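PDB 3CTP: periplasmic binding protein/LacI transcriptional regulator from Alkaliphilus metalliredigens, which binds D-xylulofuranose between two lobes of a periplasmic-binding-protein fold and, as a LacI-family member, probably represses transcription by binding regulatory DNA. Local coordinates for residues S60-P68 with R116-R124; F210-L219 with F238-R248. All coordinates share one frame; numbering follows the deposited sequence.

Contact 1: residues S60-P68 with R116-R124; sequences SKTIGLMVP and RVAGIIASR. With XLF (beta-D-xylulofuranose), chain C.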
# COMPACT_ATOMS: atom_id res chain seq x y z
N SER A 60 -28.50 6.80 1.68
CA SER A 60 -27.13 6.28 1.92
C SER A 60 -26.23 7.37 2.51
O SER A 60 -26.24 8.52 2.06
CB SER A 60 -26.51 5.81 0.60
OG SER A 60 -25.14 5.50 0.78
N LYS A 61 -25.45 7.01 3.52
CA LYS A 61 -24.40 7.90 3.95
C LYS A 61 -23.07 7.28 3.60
O LYS A 61 -22.13 7.37 4.38
CB LYS A 61 -24.49 8.18 5.46
CG LYS A 61 -25.80 8.85 5.84
CD LYS A 61 -25.87 10.24 5.22
CE LYS A 61 -25.04 11.26 6.00
NZ LYS A 61 -25.49 12.64 5.67
N THR A 62 -22.97 6.69 2.41
CA THR A 62 -21.70 6.13 1.95
C THR A 62 -21.29 6.74 0.62
O THR A 62 -22.15 6.99 -0.25
CB THR A 62 -21.78 4.61 1.85
OG1 THR A 62 -22.10 4.08 3.15
CG2 THR A 62 -20.43 4.01 1.42
N ILE A 63 -20.00 7.02 0.50
CA ILE A 63 -19.40 7.54 -0.72
C ILE A 63 -18.50 6.45 -1.30
O ILE A 63 -17.83 5.73 -0.56
CB ILE A 63 -18.54 8.76 -0.40
CG1 ILE A 63 -19.48 9.92 -0.08
CG2 ILE A 63 -17.59 9.10 -1.56
CD1 ILE A 63 -18.85 11.06 0.74
N GLY A 64 -18.51 6.29 -2.62
CA GLY A 64 -17.61 5.31 -3.24
C GLY A 64 -16.36 6.02 -3.70
O GLY A 64 -16.45 7.05 -4.39
N LEU A 65 -15.21 5.53 -3.29
CA LEU A 65 -13.93 6.10 -3.73
C LEU A 65 -13.26 5.11 -4.67
O LEU A 65 -12.90 4.01 -4.25
CB LEU A 65 -13.01 6.33 -2.53
CG LEU A 65 -11.53 6.69 -2.83
CD1 LEU A 65 -11.44 7.97 -3.69
CD2 LEU A 65 -10.74 6.89 -1.55
N MET A 66 -13.09 5.50 -5.93
CA MET A 66 -12.36 4.66 -6.85
C MET A 66 -10.89 5.01 -6.76
O MET A 66 -10.52 6.20 -6.88
CB MET A 66 -12.96 4.77 -8.27
CG MET A 66 -14.34 3.92 -8.33
SD MET A 66 -15.08 3.76 -9.84
CE MET A 66 -15.17 5.48 -10.28
N VAL A 67 -10.10 3.95 -6.58
CA VAL A 67 -8.69 3.97 -6.36
C VAL A 67 -8.01 3.22 -7.53
O VAL A 67 -8.33 2.07 -7.76
CB VAL A 67 -8.42 3.17 -5.04
CG1 VAL A 67 -7.01 3.24 -4.65
CG2 VAL A 67 -9.31 3.69 -3.87
N PRO A 68 -7.00 3.82 -8.24
CA PRO A 68 -6.26 2.96 -9.20
C PRO A 68 -5.74 1.69 -8.54
O PRO A 68 -6.25 0.61 -8.82
CB PRO A 68 -5.06 3.82 -9.63
CG PRO A 68 -5.61 5.26 -9.49
CD PRO A 68 -6.59 5.24 -8.34
N ARG A 116 -26.68 2.62 -4.69
CA ARG A 116 -27.23 3.91 -4.30
C ARG A 116 -26.34 4.67 -3.33
O ARG A 116 -26.81 5.23 -2.33
CB ARG A 116 -28.62 3.74 -3.67
CG ARG A 116 -29.70 3.27 -4.64
CD ARG A 116 -31.05 3.25 -3.94
NE ARG A 116 -32.17 3.29 -4.87
CZ ARG A 116 -32.75 4.42 -5.29
NH1 ARG A 116 -32.30 5.59 -4.87
NH2 ARG A 116 -33.76 4.36 -6.14
N VAL A 117 -25.04 4.67 -3.59
CA VAL A 117 -24.15 5.51 -2.77
C VAL A 117 -24.51 6.98 -2.94
O VAL A 117 -25.13 7.36 -3.94
CB VAL A 117 -22.66 5.26 -3.08
CG1 VAL A 117 -22.32 3.80 -2.80
CG2 VAL A 117 -22.33 5.64 -4.53
N ALA A 118 -24.10 7.82 -1.99
CA ALA A 118 -24.48 9.21 -2.03
C ALA A 118 -23.68 9.98 -3.05
O ALA A 118 -24.12 11.01 -3.56
CB ALA A 118 -24.28 9.84 -0.64
N GLY A 119 -22.46 9.52 -3.31
CA GLY A 119 -21.57 10.22 -4.23
C GLY A 119 -20.39 9.33 -4.58
O GLY A 119 -20.17 8.33 -3.93
N ILE A 120 -19.68 9.70 -5.64
CA ILE A 120 -18.54 8.93 -6.12
C ILE A 120 -17.35 9.86 -6.35
O ILE A 120 -17.52 10.98 -6.87
CB ILE A 120 -18.90 8.26 -7.46
CG1 ILE A 120 -20.00 7.21 -7.22
CG2 ILE A 120 -17.65 7.62 -8.13
CD1 ILE A 120 -20.52 6.55 -8.55
N ILE A 121 -16.17 9.41 -5.93
CA ILE A 121 -14.91 10.10 -6.21
C ILE A 121 -14.18 9.23 -7.22
O ILE A 121 -13.81 8.12 -6.90
CB ILE A 121 -14.04 10.25 -4.92
CG1 ILE A 121 -14.80 11.07 -3.88
CG2 ILE A 121 -12.67 10.90 -5.27
CD1 ILE A 121 -14.25 10.87 -2.42
N ALA A 122 -13.92 9.79 -8.41
CA ALA A 122 -13.37 9.05 -9.54
C ALA A 122 -11.92 9.42 -9.82
O ALA A 122 -11.62 10.49 -10.38
CB ALA A 122 -14.24 9.33 -10.78
N SER A 123 -10.99 8.54 -9.45
CA SER A 123 -9.57 8.85 -9.54
C SER A 123 -8.97 8.38 -10.86
O SER A 123 -9.18 7.23 -11.30
CB SER A 123 -8.76 8.27 -8.34
OG SER A 123 -9.29 8.72 -7.12
N ARG A 124 -8.21 9.27 -11.51
CA ARG A 124 -7.47 8.88 -12.69
C ARG A 124 -8.39 8.15 -13.68
O ARG A 124 -8.02 7.12 -14.30
CB ARG A 124 -6.23 8.05 -12.29
CG ARG A 124 -5.07 8.23 -13.24
CD ARG A 124 -3.74 8.05 -12.52
NE ARG A 124 -3.51 6.65 -12.15
CZ ARG A 124 -2.48 6.26 -11.40
NH1 ARG A 124 -2.29 4.97 -11.12
NH2 ARG A 124 -1.61 7.18 -10.95
O4 XLF C . -1.26 9.98 -11.59
C4 XLF C . -0.13 10.37 -10.80
C5 XLF C . 0.95 9.33 -11.00
O5 XLF C . 1.02 8.59 -9.78
C3 XLF C . -0.46 10.30 -9.32
O3 XLF C . -0.59 11.60 -8.73
C2 XLF C . 0.73 9.56 -8.78
O2 XLF C . 1.86 10.45 -8.65
C1 XLF C . 0.45 8.86 -7.47
O1 XLF C . 1.59 8.08 -7.09
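With L65 CG anti to the backbone N (chi1 169°) and I121 CG2 likewise anti to its own, the two side chains meet where L65 CD1 lies 3.5 Å from I121 CG2. I63 CG2 adds to the same face, against I121 CD1. On the other face M66, bent at chi3, turns its CE to I120 CG2 at 3.9 Å. Strands 62-67 and 119-123 are adjacent parallel strands of the mixed sheet of the ligand-binding fold, 13° apart with axes 4.7 Å from each other, and their C-terminal ends point to the sugar pocket. Their ladder alternates: G64 N to G119 O (2.9 Å), I121 N to G64 O (2.8 Å) and M66 N to I121 O (2.9 Å), all nearly straight. Past the strands, P68 CG, in the modelled conformer, lies over one face of the R124 guanidinium, whose edge gives NH2 to O4 of the xylulofuranose (2.9 Å), while NH1 forms salt bridges with D100 and D213. Cut back to an alanine here, the arginine would probably leave O4 without this donor and both aspartates without their shared cation. Strand 92-97 flanks 62-67 across the sheet; helix 73-88 packs on L65 and I121, and helix 286-302 on I63 and I121.

Contact 2: residues F210-L219 with F238-R248; sequences FQHDFQVKML and FNDIAAATVMR. With XLF (beta-D-xylulofuranose), chain C.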
# COMPACT_ATOMS: atom_id res chain seq x y z
N PHE A 210 7.09 4.57 -18.89
CA PHE A 210 6.52 3.35 -18.33
C PHE A 210 5.06 3.31 -18.71
O PHE A 210 4.41 4.36 -18.78
CB PHE A 210 6.58 3.40 -16.79
CG PHE A 210 7.93 3.04 -16.19
CD1 PHE A 210 9.09 3.00 -16.95
CD2 PHE A 210 8.01 2.76 -14.83
CE1 PHE A 210 10.31 2.66 -16.37
CE2 PHE A 210 9.25 2.44 -14.23
CZ PHE A 210 10.39 2.39 -15.00
N GLN A 211 4.52 2.10 -18.95
CA GLN A 211 3.12 2.02 -19.40
C GLN A 211 2.12 1.77 -18.30
O GLN A 211 0.88 1.75 -18.54
CB GLN A 211 2.97 0.88 -20.43
CG GLN A 211 3.90 1.06 -21.62
CD GLN A 211 3.64 2.36 -22.35
OE1 GLN A 211 2.51 2.63 -22.76
NE2 GLN A 211 4.68 3.17 -22.52
N HIS A 212 2.64 1.57 -17.09
CA HIS A 212 1.78 1.28 -15.94
C HIS A 212 2.34 2.02 -14.73
O HIS A 212 3.54 2.29 -14.66
CB HIS A 212 1.82 -0.22 -15.59
CG HIS A 212 1.39 -1.11 -16.71
ND1 HIS A 212 2.27 -1.61 -17.64
CD2 HIS A 212 0.16 -1.58 -17.04
CE1 HIS A 212 1.61 -2.36 -18.51
NE2 HIS A 212 0.33 -2.36 -18.17
N ASP A 213 1.47 2.32 -13.77
CA ASP A 213 1.91 2.69 -12.43
C ASP A 213 2.50 1.42 -11.80
O ASP A 213 2.47 0.32 -12.38
CB ASP A 213 0.69 3.19 -11.63
CG ASP A 213 1.05 3.97 -10.38
OD1 ASP A 213 2.25 4.15 -10.08
OD2 ASP A 213 0.10 4.43 -9.72
N PHE A 214 3.02 1.55 -10.59
CA PHE A 214 3.61 0.39 -9.91
C PHE A 214 2.69 -0.83 -9.89
O PHE A 214 1.48 -0.75 -9.58
CB PHE A 214 3.92 0.74 -8.44
CG PHE A 214 4.51 -0.41 -7.67
CD1 PHE A 214 5.82 -0.81 -7.93
CD2 PHE A 214 3.78 -1.08 -6.70
CE1 PHE A 214 6.39 -1.91 -7.23
CE2 PHE A 214 4.36 -2.16 -5.99
CZ PHE A 214 5.65 -2.56 -6.26
N GLN A 215 3.28 -1.99 -10.23
CA GLN A 215 2.64 -3.27 -10.06
C GLN A 215 3.73 -4.15 -9.47
O GLN A 215 4.91 -3.93 -9.74
CB GLN A 215 2.31 -3.89 -11.43
CG GLN A 215 1.30 -3.15 -12.29
CD GLN A 215 1.09 -3.84 -13.66
OE1 GLN A 215 -0.00 -4.33 -13.95
NE2 GLN A 215 2.14 -3.89 -14.47
N VAL A 216 3.33 -5.15 -8.70
CA VAL A 216 4.32 -6.01 -8.06
C VAL A 216 5.20 -6.68 -9.12
O VAL A 216 6.40 -6.89 -8.90
CB VAL A 216 3.64 -7.03 -7.16
CG1 VAL A 216 4.65 -8.04 -6.63
CG2 VAL A 216 2.98 -6.28 -6.01
N LYS A 217 4.63 -6.96 -10.28
CA LYS A 217 5.43 -7.55 -11.38
C LYS A 217 6.61 -6.69 -11.82
O LYS A 217 7.60 -7.21 -12.36
CB LYS A 217 4.56 -7.92 -12.58
CG LYS A 217 3.87 -6.78 -13.24
CD LYS A 217 3.04 -7.32 -14.41
CE LYS A 217 3.73 -8.54 -15.01
NZ LYS A 217 4.86 -8.20 -15.91
N MET A 218 6.53 -5.38 -11.59
CA MET A 218 7.61 -4.48 -11.96
C MET A 218 8.91 -4.90 -11.29
O MET A 218 9.99 -4.62 -11.79
CB MET A 218 7.22 -3.03 -11.58
CG MET A 218 7.95 -1.88 -12.25
SD MET A 218 7.06 -0.29 -11.98
CE MET A 218 5.88 -0.28 -13.35
N LEU A 219 8.82 -5.59 -10.15
CA LEU A 219 10.05 -5.96 -9.44
C LEU A 219 10.81 -7.08 -10.16
O LEU A 219 11.98 -7.34 -9.83
CB LEU A 219 9.73 -6.36 -7.99
CG LEU A 219 9.08 -5.23 -7.17
CD1 LEU A 219 8.59 -5.74 -5.83
CD2 LEU A 219 10.08 -4.11 -6.93
N PHE A 238 8.46 9.69 -12.40
CA PHE A 238 7.12 10.29 -12.33
C PHE A 238 6.40 10.14 -10.99
O PHE A 238 5.48 10.92 -10.71
CB PHE A 238 6.22 9.77 -13.47
CG PHE A 238 5.88 8.29 -13.38
CD1 PHE A 238 4.69 7.88 -12.76
CD2 PHE A 238 6.69 7.33 -13.96
CE1 PHE A 238 4.39 6.54 -12.70
CE2 PHE A 238 6.39 5.99 -13.92
CZ PHE A 238 5.22 5.59 -13.29
N ASN A 239 6.75 9.13 -10.18
CA ASN A 239 6.24 9.13 -8.81
C ASN A 239 7.17 8.40 -7.89
O ASN A 239 8.18 7.84 -8.33
CB ASN A 239 4.78 8.62 -8.71
CG ASN A 239 4.64 7.16 -9.00
OD1 ASN A 239 5.61 6.42 -8.97
ND2 ASN A 239 3.40 6.71 -9.29
N ASP A 240 6.89 8.48 -6.59
CA ASP A 240 7.84 7.96 -5.61
C ASP A 240 7.94 6.44 -5.63
O ASP A 240 9.03 5.90 -5.46
CB ASP A 240 7.48 8.40 -4.18
CG ASP A 240 7.72 9.88 -3.94
OD1 ASP A 240 8.39 10.55 -4.75
OD2 ASP A 240 7.23 10.37 -2.89
N ILE A 241 6.81 5.75 -5.82
CA ILE A 241 6.88 4.27 -5.83
C ILE A 241 7.65 3.77 -7.07
O ILE A 241 8.46 2.84 -6.97
CB ILE A 241 5.47 3.62 -5.64
CG1 ILE A 241 5.59 2.10 -5.52
CG2 ILE A 241 4.53 4.05 -6.73
CD1 ILE A 241 6.30 1.67 -4.25
N ALA A 242 7.45 4.41 -8.22
CA ALA A 242 8.27 4.05 -9.39
C ALA A 242 9.75 4.39 -9.11
O ALA A 242 10.66 3.65 -9.48
CB ALA A 242 7.76 4.80 -10.62
N ALA A 243 10.00 5.52 -8.46
CA ALA A 243 11.41 5.88 -8.15
C ALA A 243 12.06 4.80 -7.27
O ALA A 243 13.24 4.50 -7.43
CB ALA A 243 11.48 7.23 -7.40
N ALA A 244 11.30 4.26 -6.32
CA ALA A 244 11.83 3.21 -5.45
C ALA A 244 12.28 2.02 -6.28
O ALA A 244 13.31 1.38 -5.96
CB ALA A 244 10.74 2.76 -4.44
N THR A 245 11.51 1.69 -7.32
CA THR A 245 11.88 0.52 -8.16
C THR A 245 13.15 0.83 -8.96
O THR A 245 14.02 -0.02 -9.14
CB THR A 245 10.76 0.08 -9.14
OG1 THR A 245 10.60 1.09 -10.18
CG2 THR A 245 9.47 -0.13 -8.38
N VAL A 246 13.24 2.07 -9.43
CA VAL A 246 14.43 2.49 -10.18
C VAL A 246 15.66 2.45 -9.28
O VAL A 246 16.71 1.96 -9.66
CB VAL A 246 14.24 3.91 -10.78
CG1 VAL A 246 15.58 4.44 -11.39
CG2 VAL A 246 13.10 3.91 -11.79
N MET A 247 15.54 2.98 -8.06
CA MET A 247 16.68 2.97 -7.15
C MET A 247 17.07 1.53 -6.81
O MET A 247 18.26 1.24 -6.63
CB MET A 247 16.32 3.73 -5.88
CG MET A 247 16.26 5.25 -6.10
SD MET A 247 15.75 6.28 -4.65
CE MET A 247 16.99 5.84 -3.41
N ARG A 248 16.08 0.65 -6.66
CA ARG A 248 16.40 -0.77 -6.35
C ARG A 248 17.25 -1.36 -7.46
O ARG A 248 18.24 -2.07 -7.20
CB ARG A 248 15.11 -1.59 -6.21
CG ARG A 248 15.30 -3.13 -6.46
CD ARG A 248 13.94 -3.84 -6.31
NE ARG A 248 13.99 -5.30 -6.44
CZ ARG A 248 13.75 -5.94 -7.57
NH1 ARG A 248 13.47 -5.26 -8.67
NH2 ARG A 248 13.79 -7.28 -7.60
O4 XLF C . -1.26 9.98 -11.59
C4 XLF C . -0.13 10.37 -10.80
C5 XLF C . 0.95 9.33 -11.00
O5 XLF C . 1.02 8.59 -9.78
C3 XLF C . -0.46 10.30 -9.32
O3 XLF C . -0.59 11.60 -8.73
C2 XLF C . 0.73 9.56 -8.78
O2 XLF C . 1.86 10.45 -8.65
C1 XLF C . 0.45 8.86 -7.47
O1 XLF C . 1.59 8.08 -7.09
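The F214 ring has I241 over one face, its CG1 3.9 Å from the ring centroid and 28° off the normal, a CH-pi contact; V216 N of the same loop lies over the opposite face, toward the rim, and T245 CG2 reaches the edge, 3.7 Å from F214 CE1. The F238 ring is approached in its plane by F210 CD2, 3.7 Å from F238 CE2, and C5 of the xylulofuranose also lies near its edge. The third flat group, the R248 guanidinium, has L219 CB over one face, while NH1 and NH2 straddle L219 O in two weak bonds; its NH2 also pairs with E273 of the second subunit.

At the pocket end, N239 uses its amide three ways. ND2 donates to D213 OD1 (2.9 Å), which lies in the amide plane, and to the sugar O5 (3.1 Å, 168° at the hydrogen). Placed between the backbone N and the carbonyl carbon (chi1 69°), CG brings OD1 back to A242 N at 2.8 Å, making N239 the N-cap of helix 240-252. D213 OD1 in turn is gripped from both faces of its carboxylate, by N239 ND2 and by F214 N (2.8 Å). Further along the helix, T245 OG1 donates a hydrogen bond to A242 O, which leaves its methyl to meet F214.

With OD1 accepting from A242 N, the amide orientation is well supported, with ND2 facing the carboxylate and the sugar. The helix start, the loop and the ligand are thus joined through one side chain.

In the fold
Contact 1 belongs to the lobe built on the mixed sheet, contact 2 to the lobe built on the parallel four-stranded sheet, and the sugar lies between them. Their centres are 26 Å apart, yet they meet at the pocket: R124 NH1 of contact 1 forms a salt bridge with D213 OD2 of contact 2, 2.8 Å long. Both also bind the xylulofuranose, whose remaining hydrogen-bond partners include N72, E142, R190, D267 and Q284. Direct bonding across the cleft is consistent with the closed, ligand-bound form of periplasmic-binding-protein folds. Both contacts also touch the second subunit: S60 and T62 in contact 1, and in contact 2 residues including F214, I241, L219 and R248.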